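Local coordinates for protein ribonucleoside-diphosphate reductase (Pseudomonas aeruginosa, PDB 5IM3) that probably reduces ribonucleoside diphosphates to the deoxyribonucleotides needed for DNA synthesis, and binds the allosteric nucleotide dATP, at residues A[301-305]-A[306-310]; A[318-321]-A[322-325]. All coordinates share one frame; numbering follows the deposited sequence.

Contacts 1 and 2 lie in series within the all-alpha domain of the large reductase subunit and illustrate how consecutive helices are fitted together. Contact 1 lies in the C-terminal part of helix 297-307, and contact 2 is the first turns of helix 319-330; the chain runs from one to the other through the short strands 310-311 and 314-315, the first of which begins within contact 1. Their centres are 11 Å apart. The aromatic Phe308 joins them: its CZ lies 3.6 Å from CA of Pro319, its CE1 lies 3.5 Å from CB of Phe322, and the rings of Phe308 and Phe322 pack edge-to-face. Both lie away from the dATP sites.

Contact 1 of 2, residues A[301-305]-A[306-310]; sequences QTLYD and RYFIH
Phe308 folds back over Leu303 and Tyr304 where the C-terminal part of helix 297-307 widens into a pi-type turn. Leu303 CB sits over one face of the phenyl ring, 3.9 Å from the centroid and 28° off the normal, in a CH-pi contact. With CG anti to its own carbonyl carbon (chi1 -71°), Phe308 turns its ring back along the helix, and CD2 comes within 3.5 Å of Tyr304 CA. Tyr304 N lies over the same ring, offset toward its rim. The CD2 branch of Leu303 rests 4.0 Å from Tyr307 CB. Thr302 O lies at the edge of the Tyr307 ring.

The backbone matches this arrangement. Leu303 O takes two hydrogen bonds, from Tyr307 N (2.8 Å) and from Phe308 N (2.9 Å), which reach it from opposite faces of the carbonyl plane. The first is the usual i to i+4 link and the second spans five residues, in keeping with the wider pi-type turn. One step earlier, Arg306 N gives a longer bond to Thr302 O at 3.3 Å, and the methyl CG2 of Thr302 lies at the edge of the arginine's guanidinium.

Farther out, Ile778 of helix 773-779 packs on Thr302 and Leu303, and Leu231 of helix 219-239 on Tyr304 and Phe308. The aromatic hydroxyls look elsewhere, Tyr304 to Glu234 and Tyr307 to Thr357, whereas Arg315 meets the Tyr304 ring in a cation-pi contact and hydrogen-bonds to the carbonyls of Tyr304 and Asp305. A water completes the turn, donating to Tyr304 O and to Phe308 O, each at 2.8 Å.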
# COMPACT_ATOMS: atom_id res chain seq x y z
N GLN A 301 -48.29 9.10 3.40
CA GLN A 301 -47.52 8.96 4.63
C GLN A 301 -46.77 10.25 4.96
O GLN A 301 -46.77 10.70 6.11
CB GLN A 301 -46.54 7.80 4.50
CG GLN A 301 -47.09 6.46 4.96
CD GLN A 301 -46.99 6.27 6.46
OE1 GLN A 301 -47.86 6.71 7.22
NE2 GLN A 301 -45.91 5.62 6.90
N THR A 302 -46.14 10.85 3.95
CA THR A 302 -45.34 12.06 4.18
C THR A 302 -46.20 13.18 4.75
O THR A 302 -45.86 13.80 5.76
CB THR A 302 -44.68 12.50 2.88
OG1 THR A 302 -43.80 11.47 2.41
CG2 THR A 302 -43.88 13.78 3.09
N LEU A 303 -47.33 13.47 4.09
CA LEU A 303 -48.21 14.52 4.57
C LEU A 303 -48.77 14.19 5.94
O LEU A 303 -48.74 15.03 6.85
CB LEU A 303 -49.35 14.74 3.56
CG LEU A 303 -48.93 15.32 2.21
CD1 LEU A 303 -50.12 15.41 1.27
CD2 LEU A 303 -48.29 16.69 2.37
N TYR A 304 -49.27 12.97 6.12
CA TYR A 304 -49.91 12.61 7.38
C TYR A 304 -48.93 12.67 8.54
O TYR A 304 -49.28 13.13 9.63
CB TYR A 304 -50.52 11.21 7.28
CG TYR A 304 -51.13 10.73 8.58
CD1 TYR A 304 -52.46 10.99 8.88
CD2 TYR A 304 -50.37 10.03 9.51
CE1 TYR A 304 -53.02 10.55 10.06
CE2 TYR A 304 -50.93 9.59 10.70
CZ TYR A 304 -52.25 9.86 10.97
OH TYR A 304 -52.80 9.42 12.15
N ASP A 305 -47.70 12.21 8.32
CA ASP A 305 -46.74 12.12 9.42
C ASP A 305 -46.31 13.50 9.90
O ASP A 305 -46.16 13.73 11.10
CB ASP A 305 -45.53 11.29 9.01
CG ASP A 305 -45.86 9.83 8.81
OD1 ASP A 305 -46.94 9.39 9.25
OD2 ASP A 305 -45.02 9.11 8.21
N ARG A 306 -46.11 14.44 8.97
CA ARG A 306 -45.41 15.68 9.30
C ARG A 306 -46.13 16.96 8.91
O ARG A 306 -45.79 18.01 9.47
CB ARG A 306 -44.02 15.69 8.66
CG ARG A 306 -43.08 14.64 9.24
CD ARG A 306 -41.68 14.72 8.65
NE ARG A 306 -41.65 14.39 7.23
CZ ARG A 306 -40.54 14.16 6.53
NH1 ARG A 306 -39.35 14.20 7.13
NH2 ARG A 306 -40.62 13.87 5.24
N TYR A 307 -47.10 16.94 7.99
CA TYR A 307 -47.68 18.17 7.49
C TYR A 307 -49.12 18.41 7.92
O TYR A 307 -49.51 19.57 8.09
CB TYR A 307 -47.60 18.21 5.96
CG TYR A 307 -46.20 18.49 5.45
CD1 TYR A 307 -45.78 19.79 5.20
CD2 TYR A 307 -45.29 17.46 5.26
CE1 TYR A 307 -44.50 20.05 4.75
CE2 TYR A 307 -44.01 17.71 4.81
CZ TYR A 307 -43.62 19.01 4.56
OH TYR A 307 -42.34 19.28 4.12
N PHE A 308 -49.93 17.37 8.10
CA PHE A 308 -51.32 17.57 8.49
C PHE A 308 -51.40 18.12 9.91
O PHE A 308 -50.70 17.66 10.82
CB PHE A 308 -52.10 16.26 8.40
CG PHE A 308 -52.36 15.79 6.98
CD1 PHE A 308 -52.21 16.65 5.91
CD2 PHE A 308 -52.76 14.49 6.74
CE1 PHE A 308 -52.45 16.22 4.62
CE2 PHE A 308 -53.01 14.05 5.45
CZ PHE A 308 -52.85 14.91 4.39
N ILE A 309 -52.28 19.11 10.10
CA ILE A 309 -52.48 19.69 11.42
C ILE A 309 -53.12 18.66 12.34
O ILE A 309 -53.93 17.83 11.92
CB ILE A 309 -53.35 20.97 11.32
CG1 ILE A 309 -52.66 22.03 10.46
CG2 ILE A 309 -53.65 21.52 12.71
CD1 ILE A 309 -51.37 22.55 11.02
N HIS A 310 -52.75 18.73 13.62
CA HIS A 310 -53.15 17.71 14.58
C HIS A 310 -53.26 18.32 15.97
O HIS A 310 -52.73 19.40 16.24
CB HIS A 310 -52.14 16.56 14.60
CG HIS A 310 -50.72 17.01 14.77
ND1 HIS A 310 -50.14 17.18 16.01
CD2 HIS A 310 -49.78 17.35 13.86
CE1 HIS A 310 -48.90 17.60 15.86
NE2 HIS A 310 -48.65 17.71 14.56
O HOH W 1 -48.79 15.66 10.76

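Contact 2 of 2, residues A[318-321]-A[322-325]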
# COMPACT_ATOMS: atom_id res chain seq x y z
N LEU A 318 -57.77 16.69 6.72
CA LEU A 318 -57.80 15.75 5.60
C LEU A 318 -57.05 16.31 4.40
O LEU A 318 -56.87 17.53 4.28
CB LEU A 318 -59.24 15.42 5.23
CG LEU A 318 -59.93 14.45 6.19
CD1 LEU A 318 -61.43 14.41 5.95
CD2 LEU A 318 -59.34 13.05 6.04
N PRO A 319 -56.62 15.44 3.47
CA PRO A 319 -55.68 15.91 2.43
C PRO A 319 -56.20 17.07 1.60
O PRO A 319 -55.47 18.05 1.39
CB PRO A 319 -55.47 14.65 1.58
CG PRO A 319 -55.75 13.52 2.50
CD PRO A 319 -56.87 14.00 3.38
N GLN A 320 -57.44 17.00 1.10
CA GLN A 320 -57.95 18.10 0.28
C GLN A 320 -58.17 19.36 1.10
O GLN A 320 -58.07 20.47 0.56
CB GLN A 320 -59.25 17.69 -0.41
CG GLN A 320 -59.10 16.50 -1.35
CD GLN A 320 -57.98 16.68 -2.36
OE1 GLN A 320 -57.99 17.63 -3.15
NE2 GLN A 320 -57.00 15.79 -2.33
N ILE A 321 -58.46 19.22 2.39
CA ILE A 321 -58.57 20.39 3.26
C ILE A 321 -57.19 20.95 3.55
O ILE A 321 -57.02 22.17 3.70
CB ILE A 321 -59.34 20.02 4.54
CG1 ILE A 321 -60.85 19.93 4.23
CG2 ILE A 321 -59.07 21.02 5.66
CD1 ILE A 321 -61.71 19.46 5.38
N PHE A 322 -56.17 20.09 3.63
CA PHE A 322 -54.80 20.56 3.74
C PHE A 322 -54.44 21.46 2.57
O PHE A 322 -53.96 22.59 2.76
CB PHE A 322 -53.84 19.37 3.83
CG PHE A 322 -52.40 19.74 3.59
CD1 PHE A 322 -51.65 20.37 4.57
CD2 PHE A 322 -51.79 19.44 2.39
CE1 PHE A 322 -50.33 20.71 4.35
CE2 PHE A 322 -50.46 19.76 2.16
CZ PHE A 322 -49.73 20.40 3.14
N PHE A 323 -54.68 20.99 1.34
CA PHE A 323 -54.38 21.81 0.17
C PHE A 323 -55.20 23.08 0.16
O PHE A 323 -54.72 24.13 -0.29
CB PHE A 323 -54.62 21.01 -1.11
CG PHE A 323 -53.59 19.94 -1.37
CD1 PHE A 323 -52.24 20.20 -1.21
CD2 PHE A 323 -53.98 18.67 -1.77
CE1 PHE A 323 -51.30 19.22 -1.44
CE2 PHE A 323 -53.04 17.68 -2.01
CZ PHE A 323 -51.69 17.96 -1.84
N MET A 324 -56.44 23.02 0.67
CA MET A 324 -57.28 24.21 0.70
C MET A 324 -56.77 25.21 1.75
O MET A 324 -56.85 26.42 1.54
CB MET A 324 -58.73 23.82 0.98
CG MET A 324 -59.72 24.98 0.99
SD MET A 324 -59.78 25.88 -0.58
CE MET A 324 -60.66 24.70 -1.61
N ARG A 325 -56.24 24.71 2.87
CA ARG A 325 -55.66 25.62 3.86
C ARG A 325 -54.48 26.38 3.28
O ARG A 325 -54.34 27.59 3.48
CB ARG A 325 -55.21 24.86 5.11
CG ARG A 325 -54.09 25.60 5.86
CD ARG A 325 -53.77 25.02 7.21
NE ARG A 325 -53.07 23.74 7.14
CZ ARG A 325 -51.76 23.60 6.97
NH1 ARG A 325 -50.97 24.66 6.82
NH2 ARG A 325 -51.23 22.39 6.94
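Phe322 and Leu318 are joined by the first backbone bond of helix 319-330, with Leu318 at the N-cap position and Pro319 following in the first turn, where a ring that lacks an N-H costs the helix nothing. The tight part of the contact is this backbone core. Phe322 N reaches Leu318 O at 2.7 Å, and three further i to i+4 bonds follow, ending with Arg325 N to Ile321 O at 2.8 Å. Beta carbons press on the carbonyls: Phe322 CB lies 3.2 Å from Pro319 O, and Met324 CB is 3.4 Å from Gln320 O.

Pro319 O accepts from Phe323 N at 3.0 Å, and Phe323 CD2 lies 3.5 Å from the same oxygen; the Phe322 ring meets it edge-on, farther off.

Between side chains the contact is loose, Gln320 NE2 approaching the edge of the Phe323 ring at 4.2 Å from CD2. None of this faces solvent, since all eight residues are buried. The side chains are instead engaged by neighbours: Phe323 and Met324 by Tyr345, Gln320 by Asp292, and Arg325 by a salt bridge to Glu317 and a hydrogen bond to Ala363 O. The buried polar ends of Gln320 and Arg325 are thus satisfied, and the charge of the arginine is probably balanced by the Glu317 carboxylate.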